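Local structure of probable E3 ubiquitin-protein ligase HERC1 (Homo sapiens, 4QT6) at residues 4-9 with 27-32; 43-48 with 96-101; 53-58 with 140-145; 57-62 with 74-79. The protein is probably an E3 ubiquitin ligase that transfers ubiquitin through its HECT domain, the SPRY domain described here being a likely protein-interaction module. All blocks are in the same frame, centred on the assembly; numbering follows the deposited sequence.

Contact 1. Residues 4-9 with 27-32; sequences PEKAQC and YGLAST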
loop_
_atom_site.group_PDB
_atom_site.type_symbol
_atom_site.label_atom_id
_atom_site.label_comp_id
_atom_site.label_asym_id
_atom_site.label_seq_id
_atom_site.Cartn_x
_atom_site.Cartn_y
_atom_site.Cartn_z
ATOM N N PRO A 4 11.777 1.724 9.727
ATOM C CA PRO A 4 11.988 3.178 9.817
ATOM C C PRO A 4 13.030 3.743 8.855
ATOM O O PRO A 4 13.011 4.945 8.577
ATOM C CB PRO A 4 12.366 3.404 11.287
ATOM C CG PRO A 4 12.806 2.092 11.796
ATOM C CD PRO A 4 12.186 1.009 10.955
ATOM N N GLU A 5 13.900 2.903 8.324
ATOM C CA GLU A 5 14.855 3.356 7.319
ATOM C C GLU A 5 14.289 3.457 5.907
ATOM O O GLU A 5 14.921 4.055 5.034
ATOM C CB GLU A 5 16.085 2.492 7.347
ATOM C CG GLU A 5 16.963 2.922 8.513
ATOM C CD GLU A 5 18.244 2.135 8.617
ATOM O OE1 GLU A 5 19.300 2.679 8.253
ATOM O OE2 GLU A 5 18.182 0.970 9.077
ATOM N N LYS A 6 13.094 2.914 5.697
ATOM C CA LYS A 6 12.420 2.990 4.401
ATOM C C LYS A 6 11.109 3.807 4.524
ATOM O O LYS A 6 10.088 3.489 3.885
ATOM C CB LYS A 6 12.203 1.577 3.848
ATOM C CG LYS A 6 13.474 0.744 3.718
ATOM C CD LYS A 6 13.438 -0.373 2.676
ATOM C CE LYS A 6 12.546 -1.538 3.041
ATOM N NZ LYS A 6 13.102 -2.470 4.070
ATOM N N ALA A 7 11.122 4.814 5.392
ATOM C CA ALA A 7 9.967 5.687 5.628
ATOM C C ALA A 7 10.383 7.135 5.407
ATOM O O ALA A 7 11.461 7.548 5.836
ATOM C CB ALA A 7 9.446 5.512 7.032
ATOM N N GLN A 8 9.515 7.892 4.745
ATOM C CA GLN A 8 9.730 9.307 4.456
ATOM C C GLN A 8 8.482 10.068 4.901
ATOM O O GLN A 8 7.370 9.775 4.442
ATOM C CB GLN A 8 9.989 9.455 2.956
ATOM C CG GLN A 8 9.972 10.867 2.420
ATOM C CD GLN A 8 11.213 11.671 2.765
ATOM O OE1 GLN A 8 12.145 11.201 3.432
ATOM N NE2 GLN A 8 11.226 12.908 2.298
ATOM N N CYS A 9 8.655 11.061 5.781
ATOM C CA CYS A 9 7.542 11.851 6.349
ATOM C C CYS A 9 6.472 11.004 7.028
ATOM O O CYS A 9 5.282 11.377 7.091
ATOM C CB CYS A 9 6.919 12.784 5.301
ATOM S SG CYS A 9 8.169 13.802 4.481
ATOM N N TYR A 27 5.771 8.133 2.534
ATOM C CA TYR A 27 5.590 6.690 2.335
ATOM C C TYR A 27 6.335 5.912 3.401
ATOM O O TYR A 27 7.218 6.427 4.088
ATOM C CB TYR A 27 6.089 6.249 0.950
ATOM C CG TYR A 27 7.572 6.437 0.763
ATOM C CD1 TYR A 27 8.475 5.514 1.262
ATOM C CD2 TYR A 27 8.071 7.564 0.149
ATOM C CE1 TYR A 27 9.834 5.714 1.155
ATOM C CE2 TYR A 27 9.419 7.752 -0.001
ATOM C CZ TYR A 27 10.299 6.842 0.516
ATOM O OH TYR A 27 11.657 7.022 0.376
ATOM N N GLY A 28 5.981 4.644 3.493
ATOM C CA GLY A 28 6.768 3.697 4.251
ATOM C C GLY A 28 6.630 2.289 3.697
ATOM O O GLY A 28 5.543 1.864 3.322
ATOM N N LEU A 29 7.761 1.602 3.660
ATOM C CA LEU A 29 7.858 0.206 3.250
ATOM C C LEU A 29 8.060 -0.732 4.424
ATOM O O LEU A 29 8.655 -0.367 5.448
ATOM C CB LEU A 29 9.022 -0.004 2.275
ATOM C CG LEU A 29 8.776 0.371 0.802
ATOM C CD1 LEU A 29 8.366 1.826 0.590
ATOM C CD2 LEU A 29 10.045 0.046 0.029
ATOM N N ALA A 30 7.624 -1.970 4.221
ATOM C CA ALA A 30 7.850 -3.029 5.184
ATOM C C ALA A 30 9.325 -3.392 5.260
ATOM O O ALA A 30 10.113 -3.133 4.338
ATOM C CB ALA A 30 7.026 -4.242 4.836
ATOM N N SER A 31 9.688 -4.079 6.334
ATOM C CA SER A 31 11.058 -4.500 6.520
ATOM C C SER A 31 11.558 -5.507 5.497
ATOM O O SER A 31 12.695 -5.381 4.957
ATOM C CB SER A 31 11.202 -5.084 7.935
ATOM O OG SER A 31 10.926 -4.108 8.915
ATOM N N THR A 32 10.722 -6.492 5.195
ATOM C CA THR A 32 11.136 -7.644 4.394
ATOM C C THR A 32 10.543 -7.618 2.989
ATOM O O THR A 32 9.362 -7.354 2.808
ATOM C CB THR A 32 10.629 -8.963 5.034
ATOM O OG1 THR A 32 10.908 -8.966 6.441
ATOM C CG2 THR A 32 11.288 -10.183 4.380
#

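Contact 2. Residues 43-48 with 96-101; sequences FYIVKE and SSFTQG. With ARF (formamide), chain C.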
loop_
_atom_site.group_PDB
_atom_site.type_symbol
_atom_site.label_atom_id
_atom_site.label_comp_id
_atom_site.label_asym_id
_atom_site.label_seq_id
_atom_site.Cartn_x
_atom_site.Cartn_y
_atom_site.Cartn_z
ATOM N N PHE A 43 -3.481 -5.026 5.015
ATOM C CA PHE A 43 -3.395 -3.718 5.645
ATOM C C PHE A 43 -4.699 -3.437 6.344
ATOM O O PHE A 43 -5.763 -3.770 5.819
ATOM C CB PHE A 43 -3.131 -2.632 4.618
ATOM C CG PHE A 43 -1.730 -2.639 4.063
ATOM C CD1 PHE A 43 -0.655 -2.372 4.892
ATOM C CD2 PHE A 43 -1.501 -2.828 2.726
ATOM C CE1 PHE A 43 0.633 -2.347 4.395
ATOM C CE2 PHE A 43 -0.206 -2.784 2.216
ATOM C CZ PHE A 43 0.841 -2.518 3.045
ATOM N N TYR A 44 -4.616 -2.832 7.533
ATOM C CA TYR A 44 -5.795 -2.436 8.287
ATOM C C TYR A 44 -5.713 -0.926 8.478
ATOM O O TYR A 44 -4.677 -0.392 8.920
ATOM C CB TYR A 44 -5.841 -3.159 9.623
ATOM C CG TYR A 44 -6.947 -2.672 10.503
ATOM C CD1 TYR A 44 -8.268 -2.983 10.211
ATOM C CD2 TYR A 44 -6.677 -1.879 11.609
ATOM C CE1 TYR A 44 -9.302 -2.529 11.022
ATOM C CE2 TYR A 44 -7.705 -1.411 12.415
ATOM C CZ TYR A 44 -9.011 -1.745 12.108
ATOM O OH TYR A 44 -10.051 -1.312 12.914
ATOM N N ILE A 45 -6.780 -0.229 8.103
ATOM C CA ILE A 45 -6.780 1.233 8.155
ATOM C C ILE A 45 -7.168 1.708 9.567
ATOM O O ILE A 45 -8.343 1.698 9.973
ATOM C CB ILE A 45 -7.672 1.889 7.073
ATOM C CG1 ILE A 45 -7.438 1.257 5.684
ATOM C CG2 ILE A 45 -7.440 3.384 7.041
ATOM C CD1 ILE A 45 -6.034 1.330 5.153
ATOM N N VAL A 46 -6.151 2.096 10.330
ATOM C CA VAL A 46 -6.352 2.443 11.744
ATOM C C VAL A 46 -7.045 3.799 11.891
ATOM O O VAL A 46 -7.955 3.970 12.728
ATOM C CB VAL A 46 -5.015 2.428 12.517
ATOM C CG1 VAL A 46 -5.189 2.999 13.908
ATOM C CG2 VAL A 46 -4.460 1.009 12.635
ATOM N N LYS A 47 -6.561 4.777 11.144
ATOM C CA LYS A 47 -7.021 6.154 11.250
ATOM C C LYS A 47 -7.014 6.784 9.862
ATOM O O LYS A 47 -6.000 6.766 9.152
ATOM C CB LYS A 47 -6.128 6.939 12.218
ATOM C CG LYS A 47 -6.515 8.402 12.426
ATOM C CD LYS A 47 -7.900 8.543 13.025
ATOM C CE LYS A 47 -8.356 10.004 13.097
ATOM N NZ LYS A 47 -8.635 10.623 11.762
ATOM N N GLU A 48 -8.166 7.340 9.484
ATOM C CA GLU A 48 -8.301 8.104 8.262
ATOM C C GLU A 48 -9.377 9.183 8.447
ATOM O O GLU A 48 -10.053 9.213 9.474
ATOM C CB GLU A 48 -8.653 7.181 7.078
ATOM C CG GLU A 48 -7.494 6.970 6.093
ATOM C CD GLU A 48 -7.208 8.197 5.243
ATOM O OE1 GLU A 48 -6.363 8.120 4.316
ATOM O OE2 GLU A 48 -7.830 9.269 5.490
ATOM N N SER A 96 -12.991 -1.335 -5.141
ATOM C CA SER A 96 -13.780 -0.673 -4.118
ATOM C C SER A 96 -12.952 0.392 -3.407
ATOM O O SER A 96 -11.750 0.233 -3.227
ATOM C CB SER A 96 -14.298 -1.673 -3.083
ATOM O OG SER A 96 -15.148 -2.646 -3.690
ATOM N N SER A 97 -13.608 1.472 -3.010
ATOM C CA SER A 97 -13.005 2.424 -2.094
ATOM C C SER A 97 -12.869 1.759 -0.725
ATOM O O SER A 97 -13.498 0.739 -0.455
ATOM C CB SER A 97 -13.857 3.694 -1.985
ATOM O OG SER A 97 -15.132 3.400 -1.448
ATOM N N PHE A 98 -12.019 2.315 0.128
ATOM C CA PHE A 98 -11.900 1.806 1.484
ATOM C C PHE A 98 -11.519 2.928 2.429
ATOM O O PHE A 98 -11.127 4.018 1.991
ATOM C CB PHE A 98 -10.930 0.613 1.561
ATOM C CG PHE A 98 -9.540 0.902 1.037
ATOM C CD1 PHE A 98 -9.250 0.757 -0.310
ATOM C CD2 PHE A 98 -8.517 1.285 1.888
ATOM C CE1 PHE A 98 -7.979 0.997 -0.805
ATOM C CE2 PHE A 98 -7.240 1.527 1.398
ATOM C CZ PHE A 98 -6.966 1.394 0.056
ATOM N N THR A 99 -11.659 2.675 3.724
ATOM C CA THR A 99 -11.481 3.725 4.725
ATOM C C THR A 99 -11.137 3.134 6.077
ATOM O O THR A 99 -10.869 1.909 6.212
ATOM C CB THR A 99 -12.752 4.622 4.810
ATOM O OG1 THR A 99 -12.465 5.824 5.546
ATOM C CG2 THR A 99 -13.903 3.879 5.419
ATOM N N GLN A 100 -11.122 4.008 7.086
ATOM C CA GLN A 100 -10.852 3.604 8.458
ATOM C C GLN A 100 -11.675 2.390 8.845
ATOM O O GLN A 100 -12.888 2.350 8.606
ATOM C CB GLN A 100 -11.184 4.767 9.390
ATOM C CG GLN A 100 -10.786 4.518 10.825
ATOM C CD GLN A 100 -10.863 5.764 11.685
ATOM O OE1 GLN A 100 -10.342 6.821 11.327
ATOM N NE2 GLN A 100 -11.490 5.632 12.858
ATOM N N GLY A 101 -11.029 1.398 9.444
ATOM C CA GLY A 101 -11.686 0.195 9.913
ATOM C C GLY A 101 -11.784 -0.937 8.909
ATOM O O GLY A 101 -12.201 -2.049 9.275
HETATM N N ARF C . -10.785 -4.597 -3.751
HETATM C C ARF C . -11.867 -5.067 -4.383
HETATM O O ARF C . -12.734 -4.287 -4.758
HETATM O O HOH W 1 -11.669 9.074 11.928
#

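Contact 3. Residues 53-58 with 140-145; sequences EGTCVG and VMFYSS. With ARF (formamide), chain G; ARF (formamide), chain B.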
loop_
_atom_site.group_PDB
_atom_site.type_symbol
_atom_site.label_atom_id
_atom_site.label_comp_id
_atom_site.label_asym_id
_atom_site.label_seq_id
_atom_site.Cartn_x
_atom_site.Cartn_y
_atom_site.Cartn_z
ATOM N N GLU A 53 -10.138 10.620 2.083
ATOM C CA GLU A 53 -8.964 9.815 2.458
ATOM C C GLU A 53 -7.743 10.279 1.690
ATOM O O GLU A 53 -7.864 10.891 0.616
ATOM C CB GLU A 53 -9.222 8.328 2.203
ATOM C CG GLU A 53 -10.225 7.682 3.140
ATOM C CD GLU A 53 -11.680 7.927 2.758
ATOM O OE1 GLU A 53 -11.940 8.563 1.725
ATOM O OE2 GLU A 53 -12.565 7.492 3.511
ATOM N N GLY A 54 -6.564 9.977 2.246
ATOM C CA GLY A 54 -5.292 10.416 1.700
ATOM C C GLY A 54 -4.263 9.298 1.589
ATOM O O GLY A 54 -3.094 9.559 1.453
ATOM N N THR A 55 -4.732 8.058 1.662
ATOM C CA THR A 55 -3.880 6.856 1.681
ATOM C C THR A 55 -3.970 6.051 0.397
ATOM O O THR A 55 -5.071 5.875 -0.161
ATOM C CB THR A 55 -4.354 5.941 2.810
ATOM O OG1 THR A 55 -4.221 6.634 4.053
ATOM C CG2 THR A 55 -3.566 4.621 2.865
ATOM N N CYS A 56 -2.832 5.488 -0.008
ATOM C CA CYS A 56 -2.799 4.371 -0.958
ATOM C C CYS A 56 -2.017 3.239 -0.319
ATOM O O CYS A 56 -1.115 3.502 0.470
ATOM C CB CYS A 56 -2.085 4.718 -2.245
ATOM S SG CYS A 56 -2.847 6.045 -3.221
ATOM N N VAL A 57 -2.348 1.997 -0.665
ATOM C CA VAL A 57 -1.578 0.830 -0.204
ATOM C C VAL A 57 -1.118 0.029 -1.386
ATOM O O VAL A 57 -1.684 0.133 -2.457
ATOM C CB VAL A 57 -2.394 -0.054 0.753
ATOM C CG1 VAL A 57 -2.925 0.794 1.901
ATOM C CG2 VAL A 57 -3.550 -0.791 0.050
ATOM N N GLY A 58 -0.073 -0.761 -1.217
ATOM C CA GLY A 58 0.352 -1.608 -2.313
ATOM C C GLY A 58 1.728 -2.166 -2.081
ATOM O O GLY A 58 2.032 -2.627 -0.975
ATOM N N VAL A 140 2.830 1.645 2.046
ATOM C CA VAL A 140 1.745 2.586 2.237
ATOM C C VAL A 140 2.297 3.928 1.807
ATOM O O VAL A 140 3.465 4.233 2.072
ATOM C CB VAL A 140 1.322 2.613 3.721
ATOM C CG1 VAL A 140 0.306 3.701 3.984
ATOM C CG2 VAL A 140 0.787 1.251 4.131
HETATM N N MSE A 141 1.469 4.724 1.132
HETATM C CA MSE A 141 1.845 6.090 0.736
HETATM C C MSE A 141 0.722 7.013 1.141
HETATM O O MSE A 141 -0.440 6.626 1.054
HETATM C CB MSE A 141 2.069 6.061 -0.780
HETATM C CG MSE A 141 2.632 7.322 -1.429
HETATM SE SE MSE A 141 1.242 8.648 -1.899
HETATM C CE MSE A 141 -0.308 7.500 -2.266
ATOM N N PHE A 142 1.061 8.224 1.576
ATOM C CA PHE A 142 0.076 9.241 1.894
ATOM C C PHE A 142 0.290 10.462 1.007
ATOM O O PHE A 142 1.401 10.988 0.950
ATOM C CB PHE A 142 0.218 9.651 3.354
ATOM C CG PHE A 142 0.136 8.509 4.331
ATOM C CD1 PHE A 142 -1.078 7.864 4.586
ATOM C CD2 PHE A 142 1.275 8.106 5.031
ATOM C CE1 PHE A 142 -1.139 6.823 5.491
ATOM C CE2 PHE A 142 1.213 7.053 5.948
ATOM C CZ PHE A 142 0.009 6.417 6.162
ATOM N N TYR A 143 -0.767 10.889 0.318
ATOM C CA TYR A 143 -0.680 12.070 -0.560
ATOM C C TYR A 143 -1.298 13.299 0.051
ATOM O O TYR A 143 -1.295 14.376 -0.577
ATOM C CB TYR A 143 -1.256 11.805 -1.958
ATOM C CG TYR A 143 -2.683 11.334 -1.983
ATOM C CD1 TYR A 143 -3.733 12.234 -1.908
ATOM C CD2 TYR A 143 -2.992 9.985 -2.074
ATOM C CE1 TYR A 143 -5.035 11.808 -1.911
ATOM C CE2 TYR A 143 -4.304 9.545 -2.094
ATOM C CZ TYR A 143 -5.327 10.461 -2.041
ATOM O OH TYR A 143 -6.619 10.024 -2.078
ATOM N N SER A 144 -1.831 13.158 1.257
ATOM C CA SER A 144 -2.267 14.299 2.028
ATOM C C SER A 144 -1.085 15.147 2.481
ATOM O O SER A 144 0.058 14.679 2.576
ATOM C CB SER A 144 -3.077 13.815 3.226
ATOM O OG SER A 144 -2.357 12.817 3.923
ATOM N N SER A 145 -1.366 16.418 2.761
ATOM C CA SER A 145 -0.339 17.347 3.221
ATOM C C SER A 145 -0.146 17.258 4.730
ATOM O O SER A 145 0.966 17.372 5.231
ATOM C CB SER A 145 -0.731 18.777 2.846
ATOM O OG SER A 145 -2.024 19.083 3.328
HETATM N N ARF G . -6.829 13.822 2.894
HETATM C C ARF G . -6.790 13.949 1.561
HETATM O O ARF G . -5.914 14.620 1.032
HETATM N N ARF B . -9.495 12.672 -0.761
HETATM C C ARF B . -9.252 12.604 -2.068
HETATM O O ARF B . -8.365 11.886 -2.503
HETATM O O HOH W 2 -7.041 7.824 -0.474
#

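Contact 4. Residues 57-62 with 74-79; sequences VGVSRW and DMWLYR. With ARF (formamide), chain C; ARF (formamide), chain B.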
loop_
_atom_site.group_PDB
_atom_site.type_symbol
_atom_site.label_atom_id
_atom_site.label_comp_id
_atom_site.label_asym_id
_atom_site.label_seq_id
_atom_site.Cartn_x
_atom_site.Cartn_y
_atom_site.Cartn_z
ATOM N N VAL A 57 -2.348 1.997 -0.665
ATOM C CA VAL A 57 -1.578 0.830 -0.204
ATOM C C VAL A 57 -1.118 0.029 -1.386
ATOM O O VAL A 57 -1.684 0.133 -2.457
ATOM C CB VAL A 57 -2.394 -0.054 0.753
ATOM C CG1 VAL A 57 -2.925 0.794 1.901
ATOM C CG2 VAL A 57 -3.550 -0.791 0.050
ATOM N N GLY A 58 -0.073 -0.761 -1.217
ATOM C CA GLY A 58 0.352 -1.608 -2.313
ATOM C C GLY A 58 1.728 -2.166 -2.081
ATOM O O GLY A 58 2.032 -2.627 -0.975
ATOM N N VAL A 59 2.539 -2.171 -3.135
ATOM C CA VAL A 59 3.928 -2.624 -3.058
ATOM C C VAL A 59 4.855 -1.635 -3.766
ATOM O O VAL A 59 4.406 -0.866 -4.628
ATOM C CB VAL A 59 4.105 -4.040 -3.658
ATOM C CG1 VAL A 59 3.403 -5.069 -2.785
ATOM C CG2 VAL A 59 3.599 -4.097 -5.094
ATOM N N SER A 60 6.118 -1.654 -3.371
ATOM C CA SER A 60 7.132 -0.729 -3.873
ATOM C C SER A 60 8.475 -1.405 -4.069
ATOM O O SER A 60 8.879 -2.299 -3.302
ATOM C CB SER A 60 7.331 0.422 -2.897
ATOM O OG SER A 60 8.206 1.405 -3.431
ATOM N N ARG A 61 9.192 -0.901 -5.071
ATOM C CA ARG A 61 10.627 -1.094 -5.179
ATOM C C ARG A 61 11.361 -0.307 -4.122
ATOM O O ARG A 61 10.830 0.668 -3.566
ATOM C CB ARG A 61 11.110 -0.578 -6.536
ATOM C CG ARG A 61 10.617 -1.383 -7.698
ATOM C CD ARG A 61 11.145 -0.767 -8.983
ATOM N NE ARG A 61 11.020 -1.715 -10.085
ATOM C CZ ARG A 61 10.079 -1.707 -11.020
ATOM N NH1 ARG A 61 9.120 -0.781 -11.084
ATOM N NH2 ARG A 61 10.129 -2.640 -11.948
ATOM N N TRP A 62 12.612 -0.689 -3.876
ATOM C CA TRP A 62 13.514 0.098 -3.052
ATOM C C TRP A 62 14.864 0.181 -3.767
ATOM O O TRP A 62 15.366 -0.856 -4.199
ATOM C CB TRP A 62 13.686 -0.555 -1.695
ATOM C CG TRP A 62 14.546 0.256 -0.784
ATOM C CD1 TRP A 62 15.807 -0.040 -0.369
ATOM C CD2 TRP A 62 14.197 1.500 -0.171
ATOM N NE1 TRP A 62 16.275 0.956 0.457
ATOM C CE2 TRP A 62 15.303 1.908 0.596
ATOM C CE3 TRP A 62 13.062 2.303 -0.198
ATOM C CZ2 TRP A 62 15.302 3.087 1.327
ATOM C CZ3 TRP A 62 13.061 3.469 0.527
ATOM C CH2 TRP A 62 14.167 3.842 1.288
ATOM N N ASP A 74 7.646 3.165 -9.478
ATOM C CA ASP A 74 8.330 2.452 -8.391
ATOM C C ASP A 74 7.342 1.675 -7.539
ATOM O O ASP A 74 7.736 0.683 -6.900
ATOM C CB ASP A 74 9.119 3.416 -7.507
ATOM C CG ASP A 74 10.378 3.916 -8.169
ATOM O OD1 ASP A 74 10.936 3.199 -9.040
ATOM O OD2 ASP A 74 10.812 5.020 -7.789
HETATM N N MSE A 75 6.093 2.116 -7.543
HETATM C CA MSE A 75 5.029 1.553 -6.700
HETATM C C MSE A 75 3.854 1.101 -7.528
HETATM O O MSE A 75 3.618 1.573 -8.654
HETATM C CB MSE A 75 4.554 2.565 -5.653
HETATM C CG MSE A 75 5.733 3.203 -4.928
HETATM SE SE MSE A 75 5.035 4.404 -3.513
HETATM C CE MSE A 75 6.618 4.315 -2.369
ATOM N N TRP A 76 3.107 0.182 -6.969
ATOM C CA TRP A 76 1.835 -0.279 -7.500
ATOM C C TRP A 76 0.829 -0.007 -6.393
ATOM O O TRP A 76 0.922 -0.590 -5.296
ATOM C CB TRP A 76 1.879 -1.782 -7.789
ATOM C CG TRP A 76 2.596 -2.220 -9.042
ATOM C CD1 TRP A 76 2.001 -2.621 -10.210
ATOM C CD2 TRP A 76 4.004 -2.365 -9.245
ATOM N NE1 TRP A 76 2.945 -2.962 -11.122
ATOM C CE2 TRP A 76 4.186 -2.843 -10.568
ATOM C CE3 TRP A 76 5.136 -2.107 -8.467
ATOM C CZ2 TRP A 76 5.445 -3.076 -11.102
ATOM C CZ3 TRP A 76 6.390 -2.354 -9.007
ATOM C CH2 TRP A 76 6.531 -2.849 -10.309
ATOM N N LEU A 77 -0.115 0.895 -6.633
ATOM C CA LEU A 77 -0.887 1.475 -5.545
ATOM C C LEU A 77 -2.380 1.390 -5.751
ATOM O O LEU A 77 -2.884 1.440 -6.880
ATOM C CB LEU A 77 -0.496 2.930 -5.337
ATOM C CG LEU A 77 0.935 3.183 -4.914
ATOM C CD1 LEU A 77 1.258 4.672 -4.965
ATOM C CD2 LEU A 77 1.200 2.615 -3.523
ATOM N N TYR A 78 -3.086 1.331 -4.631
ATOM C CA TYR A 78 -4.536 1.195 -4.554
ATOM C C TYR A 78 -5.017 2.281 -3.582
ATOM O O TYR A 78 -4.613 2.350 -2.409
ATOM C CB TYR A 78 -4.874 -0.252 -4.118
ATOM C CG TYR A 78 -6.294 -0.639 -3.809
ATOM C CD1 TYR A 78 -7.362 -0.060 -4.479
ATOM C CD2 TYR A 78 -6.567 -1.685 -2.917
ATOM C CE1 TYR A 78 -8.667 -0.442 -4.186
ATOM C CE2 TYR A 78 -7.865 -2.080 -2.634
ATOM C CZ TYR A 78 -8.913 -1.464 -3.289
ATOM O OH TYR A 78 -10.207 -1.864 -2.984
ATOM N N ARG A 79 -5.860 3.166 -4.109
ATOM C CA ARG A 79 -6.236 4.415 -3.433
ATOM C C ARG A 79 -7.542 4.298 -2.635
ATOM O O ARG A 79 -8.596 3.912 -3.186
ATOM C CB ARG A 79 -6.343 5.511 -4.501
ATOM C CG ARG A 79 -6.716 6.892 -4.015
ATOM C CD ARG A 79 -6.674 7.860 -5.189
ATOM N NE ARG A 79 -7.256 9.161 -4.880
ATOM C CZ ARG A 79 -7.769 9.997 -5.788
ATOM N NH1 ARG A 79 -7.787 9.668 -7.087
ATOM N NH2 ARG A 79 -8.273 11.160 -5.390
HETATM N N ARF C . -10.785 -4.597 -3.751
HETATM C C ARF C . -11.867 -5.067 -4.383
HETATM O O ARF C . -12.734 -4.287 -4.758
HETATM N N ARF B . -9.495 12.672 -0.761
HETATM C C ARF B . -9.252 12.604 -2.068
HETATM O O ARF B . -8.365 11.886 -2.503
#

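Contact 1. Residues 4-9 with 27-32
Gln8 lays its CB over one face of the Tyr27 ring, 3.8 Å from CB to the ring centroid and 26° off the ring normal, a CH-pi contact displaced toward the CE2 rim. Tyr27 CG sits between its own backbone N and carbonyl carbon (chi1 64°), which turns the ring across the neighbouring strand; at the ring's edge, CE1 comes 3.5 Å from Lys6 O. An alanine in place of Tyr27 is likely to leave Gln8 CB without the face it rests on. The backbones of the two segments pair antiparallel: Gln8 N gives a nearly straight bond to Tyr27 O (2.8 Å), and Leu29 N reaches Lys6 O at 3.0 Å. Lys6 crosses Leu29 at about a right angle, CB to CB 3.9 Å, then bends at chi3 and chi4 and runs on to the end of the strand. There Lys6 NZ donates to Ser31 O (3.1 Å) from above the carbonyl plane, and more weakly to Ala30 O. Asp3 completes the set with a salt bridge, so the buried lysine probably keeps its charge, paired with that carboxylate and further solvated by two carbonyl oxygens where the outermost strand 2-8 meets 26-30.

Contact 2. Residues 43-48 with 96-101
Chi1 of Gln100 is trans (-173°) and chi2 extended, which carries the amide along Val46 and Lys47 to the backbone of Glu48. Glu48 N donates to Gln100 OE1 at 2.9 Å, with 172° at the hydrogen, and the donor is tilted 17° from the amide carbonyl plane. A water gives the same oxygen a second bond, 2.7 Å from Gln100 OE1. Lys47, bent at chi2 and chi4, folds NZ back onto Glu48 O. Gln100 OE1 takes up the N-H of Glu48 just past the point where strand 38-47 is irregular: Val46 and Lys47 both face Lys150, a classic beta bulge in the seven-stranded sheet of the SPRY sandwich. Next to it, Gly101 N bonds Ile45 O at 2.8 Å, almost straight, as the loop leads into strand 103-109. Glycine suits this position, because a CB would press on the preceding carbonyl oxygen. Ile45 turns CG1 toward the edge of the Phe98 ring, 3.9 Å from CG1 to CD2, the two side chains crossing at about a right angle, and Ile45 CB rests 3.3 Å from Thr99 O. At the start of the loop, Ser96 N donates to a formamide oxygen at 3.0 Å.

Contact 3. Residues 53-58 with 140-145
Strands 55-60 and 137-142 are neighbours in the six-stranded antiparallel sheet of the SPRY domain, and the contact between 53-58 and 140-145 runs from that sheet into a formamide site at its end. Cys56 and Met141 (selenomethionine) form the hydrogen-bonded pair: Cys56 N to Met141 O and Met141 N to Cys56 O are both 2.9 Å and nearly straight. Thr55 with Phe142 and Val57 with Val140 are the non-hydrogen-bonded pairs beside it. Thr55 and Phe142 lie side by side, with Thr55 OG1 in the ring plane, 3.4 Å from Phe142 CE1; that hydroxyl is bonded to Glu48. This is the face turned toward the second sheet of the beta-sandwich, where Val151 meets Thr55, Val140 and Phe142, and Phe43 meets both valines. On the other face, Cys56 SG comes to the edge of the Tyr143 ring, a sulfur-aromatic contact.

A chi1 of 57° brings the Tyr143 ring back over Gly54, whose CA lies 4.0 Å from the ring centroid. A CB on Gly54 would collide with Ser144 CB. Beyond the ring, Tyr143 OH donates to a formamide oxygen at 2.6 Å, and the nitrogen of the same formamide bonds Glu53 O at 2.8 Å. A water joins Tyr143 OH to Thr55 O, and Arg79 NE bonds the hydroxyl as well.

Contact 4. Residues 57-62 with 74-79
Arg61 starts against the backbone of Asp74: its CB and CG each lie 3.6 Å from Asp74 O, which also accepts a straight bond from Arg61 N at 2.8 Å. With chi2 at 179° the chain runs out extended, taking CD past Asp74 OD1 at 4.0 Å. The guanidinium comes to the far rim of the Trp76 indole, NH1 3.4 Å from Trp76 CH2, its plane 40° from that of the ring, with CH2 over one guanidinium face. NH2 turns to a salt bridge with Asp132, while the Asp74 carboxylate is bonded to the backbone of His65 and Asp66. A leucine in place of Arg61 would probably leave Asp132 without its charge partner and the indole rim without the guanidinium beside it. Val59 CG2 packs on Trp76 CB at 3.9 Å; on the opposite face Ser60 OG, which donates to Arg61 O, lies 3.4 Å from Met75 CG (selenomethionine). A CB on Gly58 would strike Trp76 O. Tyr78 OH, bonded to Ser96 O, also accepts a bond from one formamide, and Arg79 NH2 donates to another. Val57 and Val59 exchange backbone bonds with Tyr78 and Trp76, joining antiparallel strands 55-60 and 75-79 of the SPRY beta-sandwich.

Contacts 1, 3 and 4 lie in one antiparallel sheet, which runs 2-8, 26-30, 137-142, 55-60, 75-79, 84-86. Contact 1 joins the first two strands, contact 3 the third and fourth, contact 4 the fourth and fifth. Contacts 3 and 4 share Val57 and Gly58, their centres about 10 Å apart, and Gly28 N to Val140 O (2.9 Å) links contact 1 to contact 3. Contact 2, about 19 Å from contact 1 between centres, sets strand 38-47 of the second sheet against the loop that leads into strand 103-109. Along the chain contact 1 closes first; contacts 2 and 3 interleave, and contact 4 falls within the span of contact 2. Glu48-Thr55 and Thr99-Glu53 bonds help join the two sheets.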